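Local coordinates for protein putative DD-carboxypeptidase TP_0574 (Treponema pallidum, PDB 1O75) that binds penicillin and shows zinc-dependent carboxypeptidase activity on synthetic depsipeptides, which may lower peptidoglycan cross-linking in the cell envelope of this spirochaete, at residues T357-D368 with E395-F405; G226-L235 with V291-F302. The protein carries 2 engineered substitutions. One frame throughout, in Å; residues are numbered along the deposited sequence.

Contact 1 (T357-D368 with E395-F405); sequences TLMDAAVDVFAD and EYTVEVRFKEF
Arg401 reaches across to Asp364 with both terminal nitrogens, the end-on grip of a guanidinium on a carboxylate. NH1 donates to OD2 of Asp364 at 2.7 Å and NH2 to OD1 of Asp364 at 3.1 Å. Both acceptors lie close to the guanidinium plane, but the carboxylate is turned 49° from it, and the donors meet its oxygens from above its plane. The arginine chain gets there by a turn about its CG-CD bond (chi3 -73°). NH1 also holds OE2 of Glu399, again at the guanidinium edge, and NH2 is also salt-bridged to Asp376 of strand 372-378. The positive charge between them probably makes the approach of the Asp364 and Glu399 carboxylates tolerable; Glu399 is also paired with Arg409.

On the same face, Phe366 lies beside Thr397, whose CB sits over one ring face, 3.9 Å from the centroid. The ring is folded back over its own backbone, CG between N and the carbonyl carbon (chi1 59°), which brings CZ to 3.5 Å from CG2 of Thr397. The reverse face is the tightly packed one: Val363, Val365, Val398 and Val400 form an apolar layer, CG1 of Val363 lying 3.8 Å from CG2 of Val400, with Ile341 of strand 340-344 against Val398 and Val400. Leu358 extends this layer by placing CD2 at the edge of the Phe402 ring.

Beyond it the contact loosens. Exposed Lys403, its chain extended, forms a salt bridge with Asp360, NZ lying 3.2 Å from OD2 of Asp360 and above the carboxylate plane; at the far end, the acidic side chains of Asp368 and Glu395 come near each other without bonding. Paired backbone bonds at Ala362-Arg401, Asp364-Glu399 and Phe366-Thr397 make this the central ladder of a four-stranded antiparallel sheet, valines on one face and a salt-bridge network on the other.

Contact 2 (G226-L235 with V291-F302); sequences GSDAEASVML and VPRISCGINYGF. With PDX (2,3-di-O-sulfo-alpha-D-glucopyranose), chain C; XE (xenon), chain F; PDX (2,3-di-O-sulfo-alpha-D-glucopyranose), chain D.
Asp228 sets its CB over one face of the Tyr300 ring, 4.1 Å from the centroid, while its OD2 takes the Tyr300 backbone N-H through the anti lone pair. The guanidinium of Arg293 has CG1 of Val291 over one face and, at its edge, oxygens of the bound sulfated sugars: NH2 bonds weakly to sulfate oxygen O3S of the second glucose (chain D, 2.8 Å), NH1 weakly to ring oxygen O5 of the first (chain C). CB of Asn299 covers the centre of a Phe302 ring face. ND2 of Asn299 donates almost straight to O of Gly226 (2.7 Å, N-H...O 176°), and OD1 of Asn299 receives N of Gly301 in an Asx turn.

Between these ends run the two inner strands of a four-stranded antiparallel sheet, with a classic beta bulge where Asp228 and Ala229 both face Ile298. Ser232 OG donates to OE1 of Glu230 (2.7 Å), on the syn side of the carboxylate. Met234, bent about its CB-CG and CG-SD bonds, lays SD 3.7 Å from CG1 of Val291 and CE against a sulfate oxygen of the first glucose. Xenon sits on the face carrying the Cys296 side chain, 3.4 Å from the carbonyl O of Cys296, in a pocket completed by Tyr260, Gly297 and Phe331.

In the fold
Contact 2 closes before contact 1 opens, so the two follow in series along the chain. Their centres lie about 20 Å apart and their nearest atoms about 9 Å, without touching. Each joins the inner pair of a separate four-stranded antiparallel sheet: 229-237 with 293-298 between strands 212-220 and 284-285, and 362-367 with 396-401 between 372-378 and 408-412. Contact 2 sits near the centre of the chain, about 7 Å from it, in the region of the Tp47 domain C family; contact 1 lies about 25 Å out, toward the C-terminus. Both touch the second subunit of the crystal dimer, although the non-lipidated construct is monomeric in solution and the native protein is probably a monomer.

Contact 1 (T357-D368 with E395-F405)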
loop_
_atom_site.group_PDB
_atom_site.type_symbol
_atom_site.label_atom_id
_atom_site.label_comp_id
_atom_site.label_asym_id
_atom_site.label_seq_id
_atom_site.Cartn_x
_atom_site.Cartn_y
_atom_site.Cartn_z
ATOM N N THR B 357 12.762 -28.512 10.245
ATOM C CA THR B 357 12.684 -27.069 10.430
ATOM C C THR B 357 12.283 -26.349 9.137
ATOM O O THR B 357 11.692 -25.267 9.176
ATOM C CB THR B 357 14.035 -26.514 10.944
ATOM O OG1 THR B 357 13.894 -25.133 11.302
ATOM C CG2 THR B 357 15.092 -26.633 9.881
ATOM N N LEU B 358 12.588 -26.959 7.991
ATOM C CA LEU B 358 12.253 -26.359 6.698
ATOM C C LEU B 358 10.950 -26.891 6.101
ATOM O O LEU B 358 10.688 -26.725 4.909
ATOM C CB LEU B 358 13.405 -26.564 5.704
ATOM C CG LEU B 358 14.744 -25.931 6.100
ATOM C CD1 LEU B 358 15.775 -26.185 5.018
ATOM C CD2 LEU B 358 14.568 -24.433 6.319
ATOM N N MET B 359 10.133 -27.523 6.939
ATOM C CA MET B 359 8.849 -28.067 6.504
ATOM C C MET B 359 7.877 -26.928 6.235
ATOM O O MET B 359 7.758 -26.001 7.035
ATOM C CB MET B 359 8.251 -28.978 7.587
ATOM C CG MET B 359 9.020 -30.271 7.859
ATOM S SD MET B 359 8.856 -31.496 6.536
ATOM C CE MET B 359 7.219 -32.159 6.910
ATOM N N ASP B 360 7.178 -26.997 5.109
ATOM C CA ASP B 360 6.214 -25.960 4.768
ATOM C C ASP B 360 6.860 -24.568 4.726
ATOM O O ASP B 360 6.173 -23.558 4.873
ATOM C CB ASP B 360 5.067 -25.961 5.786
ATOM C CG ASP B 360 4.231 -27.232 5.732
ATOM O OD1 ASP B 360 3.332 -27.321 4.863
ATOM O OD2 ASP B 360 4.477 -28.144 6.557
ATOM N N ALA B 361 8.175 -24.518 4.538
ATOM C CA ALA B 361 8.873 -23.242 4.465
ATOM C C ALA B 361 8.637 -22.608 3.100
ATOM O O ALA B 361 8.347 -23.302 2.124
ATOM C CB ALA B 361 10.355 -23.440 4.695
ATOM N N ALA B 362 8.753 -21.287 3.038
ATOM C CA ALA B 362 8.553 -20.562 1.791
ATOM C C ALA B 362 9.494 -19.363 1.753
ATOM O O ALA B 362 10.021 -18.946 2.790
ATOM C CB ALA B 362 7.108 -20.102 1.679
ATOM N N VAL B 363 9.717 -18.809 0.566
ATOM C CA VAL B 363 10.603 -17.663 0.460
ATOM C C VAL B 363 10.134 -16.599 -0.519
ATOM O O VAL B 363 9.305 -16.847 -1.397
ATOM C CB VAL B 363 12.029 -18.077 0.014
ATOM C CG1 VAL B 363 12.562 -19.196 0.893
ATOM C CG2 VAL B 363 12.008 -18.497 -1.452
ATOM N N ASP B 364 10.672 -15.402 -0.330
ATOM C CA ASP B 364 10.433 -14.276 -1.219
ATOM C C ASP B 364 11.866 -13.917 -1.602
ATOM O O ASP B 364 12.798 -14.220 -0.851
ATOM C CB ASP B 364 9.802 -13.068 -0.501
ATOM C CG ASP B 364 8.360 -13.300 -0.083
ATOM O OD1 ASP B 364 7.649 -14.101 -0.723
ATOM O OD2 ASP B 364 7.931 -12.651 0.893
ATOM N N VAL B 365 12.059 -13.310 -2.764
ATOM C CA VAL B 365 13.395 -12.901 -3.166
ATOM C C VAL B 365 13.243 -11.603 -3.926
ATOM O O VAL B 365 12.463 -11.526 -4.876
ATOM C CB VAL B 365 14.083 -13.925 -4.078
ATOM C CG1 VAL B 365 15.469 -13.407 -4.456
ATOM C CG2 VAL B 365 14.190 -15.275 -3.368
ATOM N N PHE B 366 13.976 -10.581 -3.498
ATOM C CA PHE B 366 13.888 -9.289 -4.147
ATOM C C PHE B 366 15.136 -8.459 -3.931
ATOM O O PHE B 366 15.760 -8.531 -2.871
ATOM C CB PHE B 366 12.656 -8.533 -3.625
ATOM C CG PHE B 366 12.658 -8.311 -2.135
ATOM C CD1 PHE B 366 13.287 -7.198 -1.579
ATOM C CD2 PHE B 366 12.032 -9.218 -1.284
ATOM C CE1 PHE B 366 13.291 -6.991 -0.193
ATOM C CE2 PHE B 366 12.029 -9.020 0.099
ATOM C CZ PHE B 366 12.660 -7.904 0.645
ATOM N N ALA B 367 15.511 -7.682 -4.945
ATOM C CA ALA B 367 16.679 -6.819 -4.840
ATOM C C ALA B 367 16.245 -5.612 -4.018
ATOM O O ALA B 367 15.109 -5.153 -4.138
ATOM C CB ALA B 367 17.144 -6.393 -6.216
ATOM N N ASP B 368 17.152 -5.116 -3.181
ATOM C CA ASP B 368 16.900 -3.985 -2.284
ATOM C C ASP B 368 15.602 -3.199 -2.514
ATOM O O ASP B 368 14.614 -3.420 -1.807
ATOM C CB ASP B 368 18.107 -3.029 -2.281
ATOM C CG ASP B 368 19.406 -3.716 -1.829
ATOM O OD1 ASP B 368 19.356 -4.581 -0.921
ATOM O OD2 ASP B 368 20.485 -3.382 -2.377
ATOM N N GLU B 395 23.135 -8.257 -5.089
ATOM C CA GLU B 395 22.797 -8.694 -3.740
ATOM C C GLU B 395 21.288 -8.620 -3.539
ATOM O O GLU B 395 20.709 -7.531 -3.476
ATOM C CB GLU B 395 23.491 -7.820 -2.696
ATOM C CG GLU B 395 22.888 -7.943 -1.308
ATOM C CD GLU B 395 23.429 -6.906 -0.341
ATOM O OE1 GLU B 395 24.496 -7.146 0.264
ATOM O OE2 GLU B 395 22.790 -5.841 -0.194
ATOM N N TYR B 396 20.659 -9.788 -3.445
ATOM C CA TYR B 396 19.218 -9.881 -3.242
ATOM C C TYR B 396 18.874 -10.155 -1.782
ATOM O O TYR B 396 19.708 -10.628 -1.003
ATOM C CB TYR B 396 18.623 -11.012 -4.085
ATOM C CG TYR B 396 18.761 -10.847 -5.578
ATOM C CD1 TYR B 396 19.940 -11.195 -6.237
ATOM C CD2 TYR B 396 17.697 -10.364 -6.339
ATOM C CE1 TYR B 396 20.054 -11.069 -7.632
ATOM C CE2 TYR B 396 17.798 -10.233 -7.722
ATOM C CZ TYR B 396 18.975 -10.588 -8.364
ATOM O OH TYR B 396 19.053 -10.480 -9.735
ATOM N N THR B 397 17.638 -9.845 -1.415
ATOM C CA THR B 397 17.164 -10.108 -0.066
ATOM C C THR B 397 16.334 -11.374 -0.208
ATOM O O THR B 397 15.540 -11.497 -1.152
ATOM C CB THR B 397 16.259 -8.974 0.462
ATOM O OG1 THR B 397 17.027 -7.771 0.598
ATOM C CG2 THR B 397 15.667 -9.347 1.825
ATOM N N VAL B 398 16.549 -12.319 0.703
ATOM C CA VAL B 398 15.806 -13.575 0.710
ATOM C C VAL B 398 15.126 -13.715 2.062
ATOM O O VAL B 398 15.792 -13.796 3.101
ATOM C CB VAL B 398 16.720 -14.813 0.532
ATOM C CG1 VAL B 398 15.865 -16.082 0.467
ATOM C CG2 VAL B 398 17.554 -14.674 -0.725
ATOM N N GLU B 399 13.799 -13.728 2.054
ATOM C CA GLU B 399 13.070 -13.886 3.298
ATOM C C GLU B 399 12.576 -15.320 3.364
ATOM O O GLU B 399 12.003 -15.836 2.404
ATOM C CB GLU B 399 11.882 -12.923 3.380
ATOM C CG GLU B 399 11.054 -13.142 4.644
ATOM C CD GLU B 399 9.970 -12.107 4.841
ATOM O OE1 GLU B 399 10.304 -10.910 4.923
ATOM O OE2 GLU B 399 8.787 -12.493 4.921
ATOM N N VAL B 400 12.815 -15.966 4.495
ATOM C CA VAL B 400 12.377 -17.339 4.679
ATOM C C VAL B 400 11.346 -17.397 5.786
ATOM O O VAL B 400 11.615 -16.992 6.912
ATOM C CB VAL B 400 13.549 -18.262 5.061
ATOM C CG1 VAL B 400 13.037 -19.674 5.321
ATOM C CG2 VAL B 400 14.580 -18.264 3.942
ATOM N N ARG B 401 10.156 -17.876 5.451
ATOM C CA ARG B 401 9.096 -18.020 6.434
ATOM C C ARG B 401 9.024 -19.484 6.863
ATOM O O ARG B 401 8.851 -20.375 6.029
ATOM C CB ARG B 401 7.752 -17.583 5.845
ATOM C CG ARG B 401 7.602 -16.072 5.727
ATOM C CD ARG B 401 6.222 -15.695 5.233
ATOM N NE ARG B 401 6.043 -15.997 3.818
ATOM C CZ ARG B 401 6.536 -15.267 2.820
ATOM N NH1 ARG B 401 7.245 -14.174 3.074
ATOM N NH2 ARG B 401 6.325 -15.639 1.563
ATOM N N PHE B 402 9.186 -19.729 8.158
ATOM C CA PHE B 402 9.106 -21.090 8.675
ATOM C C PHE B 402 7.708 -21.327 9.228
ATOM O O PHE B 402 6.928 -20.392 9.427
ATOM C CB PHE B 402 10.122 -21.319 9.793
ATOM C CG PHE B 402 11.520 -20.916 9.437
ATOM C CD1 PHE B 402 12.010 -19.666 9.803
ATOM C CD2 PHE B 402 12.359 -21.795 8.756
ATOM C CE1 PHE B 402 13.318 -19.296 9.503
ATOM C CE2 PHE B 402 13.671 -21.436 8.448
ATOM C CZ PHE B 402 14.153 -20.184 8.824
ATOM N N LYS B 403 7.399 -22.587 9.484
ATOM C CA LYS B 403 6.104 -22.956 10.011
ATOM C C LYS B 403 6.020 -22.731 11.521
ATOM O O LYS B 403 4.998 -22.276 12.031
ATOM C CB LYS B 403 5.839 -24.429 9.706
ATOM C CG LYS B 403 4.400 -24.867 9.887
ATOM C CD LYS B 403 4.308 -26.377 9.705
ATOM C CE LYS B 403 2.877 -26.849 9.552
ATOM N NZ LYS B 403 2.851 -28.321 9.325
ATOM N N GLU B 404 7.098 -23.052 12.230
ATOM C CA GLU B 404 7.128 -22.920 13.684
ATOM C C GLU B 404 8.030 -21.823 14.226
ATOM O O GLU B 404 8.222 -21.740 15.431
ATOM C CB GLU B 404 7.553 -24.250 14.324
ATOM C CG GLU B 404 6.578 -25.404 14.127
ATOM C CD GLU B 404 5.183 -25.086 14.651
ATOM O OE1 GLU B 404 5.058 -24.627 15.817
ATOM O OE2 GLU B 404 4.207 -25.302 13.891
ATOM N N PHE B 405 8.589 -20.993 13.354
ATOM C CA PHE B 405 9.479 -19.926 13.802
ATOM C C PHE B 405 9.234 -18.611 13.079
ATOM O O PHE B 405 8.673 -18.594 11.986
ATOM C CB PHE B 405 10.946 -20.309 13.582
ATOM C CG PHE B 405 11.357 -21.579 14.267
ATOM C CD1 PHE B 405 11.172 -22.809 13.646
ATOM C CD2 PHE B 405 11.933 -21.541 15.526
ATOM C CE1 PHE B 405 11.562 -23.993 14.274
ATOM C CE2 PHE B 405 12.327 -22.711 16.168
ATOM C CZ PHE B 405 12.141 -23.945 15.536
HETATM O O HOH W 1 9.116 -24.511 11.087
#

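Contact 2 (G226-L235 with V291-F302)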
loop_
_atom_site.group_PDB
_atom_site.type_symbol
_atom_site.label_atom_id
_atom_site.label_comp_id
_atom_site.label_asym_id
_atom_site.label_seq_id
_atom_site.Cartn_x
_atom_site.Cartn_y
_atom_site.Cartn_z
ATOM N N GLY B 226 13.080 -2.323 14.264
ATOM C CA GLY B 226 12.945 -2.393 15.703
ATOM C C GLY B 226 11.936 -3.344 16.314
ATOM O O GLY B 226 12.052 -3.643 17.490
ATOM N N SER B 227 10.942 -3.811 15.567
ATOM C CA SER B 227 9.990 -4.737 16.172
ATOM C C SER B 227 10.425 -6.205 16.049
ATOM O O SER B 227 10.886 -6.641 15.003
ATOM C CB SER B 227 8.593 -4.588 15.540
ATOM O OG SER B 227 7.990 -3.347 15.891
ATOM N N ASP B 228 10.296 -6.957 17.133
ATOM C CA ASP B 228 10.581 -8.391 17.103
ATOM C C ASP B 228 9.422 -9.072 16.384
ATOM O O ASP B 228 9.592 -10.069 15.671
ATOM C CB ASP B 228 10.694 -8.933 18.532
ATOM C CG ASP B 228 12.034 -8.606 19.142
ATOM O OD1 ASP B 228 13.013 -8.654 18.367
ATOM O OD2 ASP B 228 12.111 -8.299 20.346
ATOM N N ALA B 229 8.228 -8.513 16.576
ATOM C CA ALA B 229 7.032 -9.050 15.950
ATOM C C ALA B 229 6.002 -7.946 15.852
ATOM O O ALA B 229 6.002 -7.013 16.646
ATOM C CB ALA B 229 6.468 -10.230 16.780
ATOM N N GLU B 230 5.101 -8.079 14.894
ATOM C CA GLU B 230 4.101 -7.061 14.689
ATOM C C GLU B 230 2.801 -7.671 14.201
ATOM O O GLU B 230 2.813 -8.681 13.495
ATOM C CB GLU B 230 4.660 -6.047 13.688
ATOM C CG GLU B 230 3.674 -5.021 13.198
ATOM C CD GLU B 230 2.889 -5.504 11.976
ATOM O OE1 GLU B 230 2.103 -4.702 11.415
ATOM O OE2 GLU B 230 3.054 -6.682 11.575
ATOM N N ALA B 231 1.680 -7.073 14.594
ATOM C CA ALA B 231 0.378 -7.565 14.166
ATOM C C ALA B 231 -0.321 -6.443 13.429
ATOM O O ALA B 231 -0.284 -5.289 13.869
ATOM C CB ALA B 231 -0.469 -8.000 15.380
ATOM N N SER B 232 -0.927 -6.781 12.298
ATOM C CA SER B 232 -1.653 -5.826 11.484
ATOM C C SER B 232 -3.120 -6.167 11.616
ATOM O O SER B 232 -3.579 -7.180 11.082
ATOM C CB SER B 232 -1.243 -5.949 10.015
ATOM O OG SER B 232 0.033 -5.380 9.831
ATOM N N VAL B 233 -3.859 -5.329 12.323
ATOM C CA VAL B 233 -5.264 -5.604 12.505
ATOM C C VAL B 233 -6.100 -4.894 11.433
ATOM O O VAL B 233 -6.122 -3.665 11.380
ATOM C CB VAL B 233 -5.716 -5.148 13.922
ATOM C CG1 VAL B 233 -7.183 -5.499 14.154
ATOM C CG2 VAL B 233 -4.827 -5.795 14.993
ATOM N N MET B 234 -6.749 -5.657 10.557
ATOM C CA MET B 234 -7.629 -5.055 9.553
ATOM C C MET B 234 -8.994 -4.958 10.228
ATOM O O MET B 234 -9.438 -5.907 10.881
ATOM C CB MET B 234 -7.704 -5.926 8.307
ATOM C CG MET B 234 -6.399 -5.958 7.520
ATOM S SD MET B 234 -6.203 -4.465 6.532
ATOM C CE MET B 234 -7.444 -4.829 5.216
ATOM N N LEU B 235 -9.665 -3.825 10.065
ATOM C CA LEU B 235 -10.956 -3.586 10.725
ATOM C C LEU B 235 -12.186 -3.546 9.815
ATOM O O LEU B 235 -12.075 -3.272 8.615
ATOM C CB LEU B 235 -10.869 -2.258 11.481
ATOM C CG LEU B 235 -9.714 -2.165 12.492
ATOM C CD1 LEU B 235 -9.537 -0.728 12.923
ATOM C CD2 LEU B 235 -10.011 -3.032 13.725
ATOM N N VAL B 291 -6.965 1.898 3.552
ATOM C CA VAL B 291 -6.917 0.574 4.166
ATOM C C VAL B 291 -7.142 0.717 5.674
ATOM O O VAL B 291 -6.341 1.332 6.371
ATOM C CB VAL B 291 -5.570 -0.099 3.886
ATOM C CG1 VAL B 291 -5.568 -1.529 4.431
ATOM C CG2 VAL B 291 -5.318 -0.112 2.387
ATOM N N PRO B 292 -8.238 0.141 6.195
ATOM C CA PRO B 292 -8.593 0.209 7.619
ATOM C C PRO B 292 -7.716 -0.694 8.479
ATOM O O PRO B 292 -8.170 -1.690 9.052
ATOM C CB PRO B 292 -10.072 -0.197 7.609
ATOM C CG PRO B 292 -10.091 -1.279 6.557
ATOM C CD PRO B 292 -9.172 -0.733 5.450
ATOM N N ARG B 293 -6.448 -0.330 8.575
ATOM C CA ARG B 293 -5.487 -1.134 9.308
ATOM C C ARG B 293 -4.824 -0.398 10.468
ATOM O O ARG B 293 -4.548 0.800 10.382
ATOM C CB ARG B 293 -4.418 -1.605 8.311
ATOM C CG ARG B 293 -3.169 -2.246 8.890
ATOM C CD ARG B 293 -2.246 -2.687 7.746
ATOM N NE ARG B 293 -1.959 -1.555 6.867
ATOM C CZ ARG B 293 -1.864 -1.605 5.538
ATOM N NH1 ARG B 293 -2.028 -2.746 4.880
ATOM N NH2 ARG B 293 -1.617 -0.488 4.866
ATOM N N ILE B 294 -4.608 -1.104 11.569
ATOM C CA ILE B 294 -3.884 -0.533 12.696
ATOM C C ILE B 294 -2.844 -1.583 13.020
ATOM O O ILE B 294 -3.180 -2.761 13.144
ATOM C CB ILE B 294 -4.780 -0.265 13.898
ATOM C CG1 ILE B 294 -5.775 0.846 13.528
ATOM C CG2 ILE B 294 -3.926 0.191 15.103
ATOM C CD1 ILE B 294 -6.491 1.413 14.684
ATOM N N SER B 295 -1.579 -1.176 13.102
ATOM C CA SER B 295 -0.499 -2.119 13.397
ATOM C C SER B 295 0.048 -1.926 14.812
ATOM O O SER B 295 0.175 -0.795 15.295
ATOM C CB SER B 295 0.612 -1.960 12.369
ATOM O OG SER B 295 0.086 -2.208 11.070
ATOM N N CYS B 296 0.359 -3.042 15.464
ATOM C CA CYS B 296 0.868 -3.059 16.838
ATOM C C CYS B 296 2.132 -3.895 16.818
ATOM O O CYS B 296 2.111 -5.007 16.304
ATOM C CB CYS B 296 -0.137 -3.766 17.767
ATOM S SG CYS B 296 -1.727 -3.002 17.775
ATOM N N GLY B 297 3.209 -3.374 17.388
ATOM C CA GLY B 297 4.439 -4.130 17.412
ATOM C C GLY B 297 5.018 -4.249 18.803
ATOM O O GLY B 297 4.589 -3.549 19.730
ATOM N N ILE B 298 6.013 -5.112 18.952
ATOM C CA ILE B 298 6.624 -5.263 20.255
ATOM C C ILE B 298 8.096 -5.609 20.096
ATOM O O ILE B 298 8.493 -6.226 19.112
ATOM C CB ILE B 298 5.904 -6.376 21.067
ATOM C CG1 ILE B 298 6.373 -6.363 22.523
ATOM C CG2 ILE B 298 6.170 -7.767 20.430
ATOM C CD1 ILE B 298 5.609 -7.374 23.399
ATOM N N ASN B 299 8.907 -5.145 21.030
ATOM C CA ASN B 299 10.325 -5.506 21.036
ATOM C C ASN B 299 10.519 -6.051 22.440
ATOM O O ASN B 299 10.404 -5.314 23.406
ATOM C CB ASN B 299 11.246 -4.305 20.824
ATOM C CG ASN B 299 12.706 -4.715 20.797
ATOM O OD1 ASN B 299 13.243 -5.178 21.806
ATOM N ND2 ASN B 299 13.354 -4.560 19.640
ATOM N N TYR B 300 10.812 -7.342 22.545
ATOM C CA TYR B 300 10.941 -7.975 23.859
ATOM C C TYR B 300 11.981 -7.334 24.761
ATOM O O TYR B 300 11.944 -7.502 25.975
ATOM C CB TYR B 300 11.242 -9.465 23.679
ATOM C CG TYR B 300 10.238 -10.157 22.777
ATOM C CD1 TYR B 300 10.662 -11.012 21.754
ATOM C CD2 TYR B 300 8.854 -9.956 22.948
ATOM C CE1 TYR B 300 9.744 -11.653 20.920
ATOM C CE2 TYR B 300 7.925 -10.595 22.126
ATOM C CZ TYR B 300 8.379 -11.443 21.114
ATOM O OH TYR B 300 7.472 -12.087 20.306
ATOM N N GLY B 301 12.902 -6.578 24.167
ATOM C CA GLY B 301 13.947 -5.954 24.964
ATOM C C GLY B 301 13.653 -4.578 25.523
ATOM O O GLY B 301 14.482 -4.031 26.242
ATOM N N PHE B 302 12.492 -3.993 25.210
ATOM C CA PHE B 302 12.171 -2.668 25.734
ATOM C C PHE B 302 11.821 -2.789 27.203
ATOM O O PHE B 302 11.214 -3.771 27.619
ATOM C CB PHE B 302 10.975 -2.049 25.002
ATOM C CG PHE B 302 11.244 -1.674 23.550
ATOM C CD1 PHE B 302 12.520 -1.792 22.986
ATOM C CD2 PHE B 302 10.207 -1.177 22.759
ATOM C CE1 PHE B 302 12.753 -1.416 21.645
ATOM C CE2 PHE B 302 10.417 -0.801 21.441
ATOM C CZ PHE B 302 11.699 -0.919 20.873
HETATM C C1 PDX C . -3.753 -3.344 1.319
HETATM C C2 PDX C . -4.756 -2.987 0.195
HETATM C C3 PDX C . -3.999 -2.644 -1.102
HETATM C C4 PDX C . -2.935 -1.542 -0.872
HETATM C C5 PDX C . -2.042 -1.896 0.326
HETATM C C6 PDX C . -1.179 -0.737 0.729
HETATM O O1 PDX C . -3.017 -4.492 0.919
HETATM O O2 PDX C . -5.644 -4.095 -0.067
HETATM O O3 PDX C . -4.945 -2.161 -2.095
HETATM O O4 PDX C . -2.256 -1.252 -2.118
HETATM O O5 PDX C . -2.850 -2.216 1.520
HETATM O O6 PDX C . -1.946 0.502 0.746
HETATM O O1S PDX C . -7.785 -5.041 0.098
HETATM O O2S PDX C . -6.900 -3.935 2.081
HETATM O O3S PDX C . -7.671 -2.688 0.192
HETATM O O1X PDX C . -3.911 -2.384 -4.110
HETATM O O2X PDX C . -5.551 -4.019 -3.466
HETATM O O3X PDX C . -6.270 -1.820 -4.021
HETATM S S PDX C . -7.045 -3.978 0.462
HETATM S "S'" PDX C . -5.239 -2.676 -3.474
HETATM XE XE XE F . 2.121 -6.634 19.290
HETATM C C1 PDX D . -1.083 1.559 1.131
HETATM C C2 PDX D . -1.745 2.910 1.346
HETATM C C3 PDX D . -2.237 3.477 0.019
HETATM C C4 PDX D . -1.134 3.527 -1.042
HETATM C C5 PDX D . -0.529 2.145 -1.192
HETATM C C6 PDX D . 0.611 2.084 -2.151
HETATM O O2 PDX D . -2.838 2.710 2.268
HETATM O O3 PDX D . -2.699 4.816 0.248
HETATM O O4 PDX D . -1.627 4.053 -2.301
HETATM O O5 PDX D . -0.040 1.642 0.114
HETATM O O6 PDX D . 1.767 1.502 -1.505
HETATM O O1S PDX D . -3.968 3.376 4.177
HETATM O O2S PDX D . -1.996 4.596 3.617
HETATM O O3S PDX D . -1.795 2.284 4.417
HETATM O O1X PDX D . -4.076 6.651 0.311
HETATM O O2X PDX D . -4.951 4.435 0.423
HETATM O O3X PDX D . -4.125 5.275 -1.664
HETATM S S PDX D . -2.754 3.310 3.611
HETATM S "S'" PDX D . -4.064 5.269 -0.181
#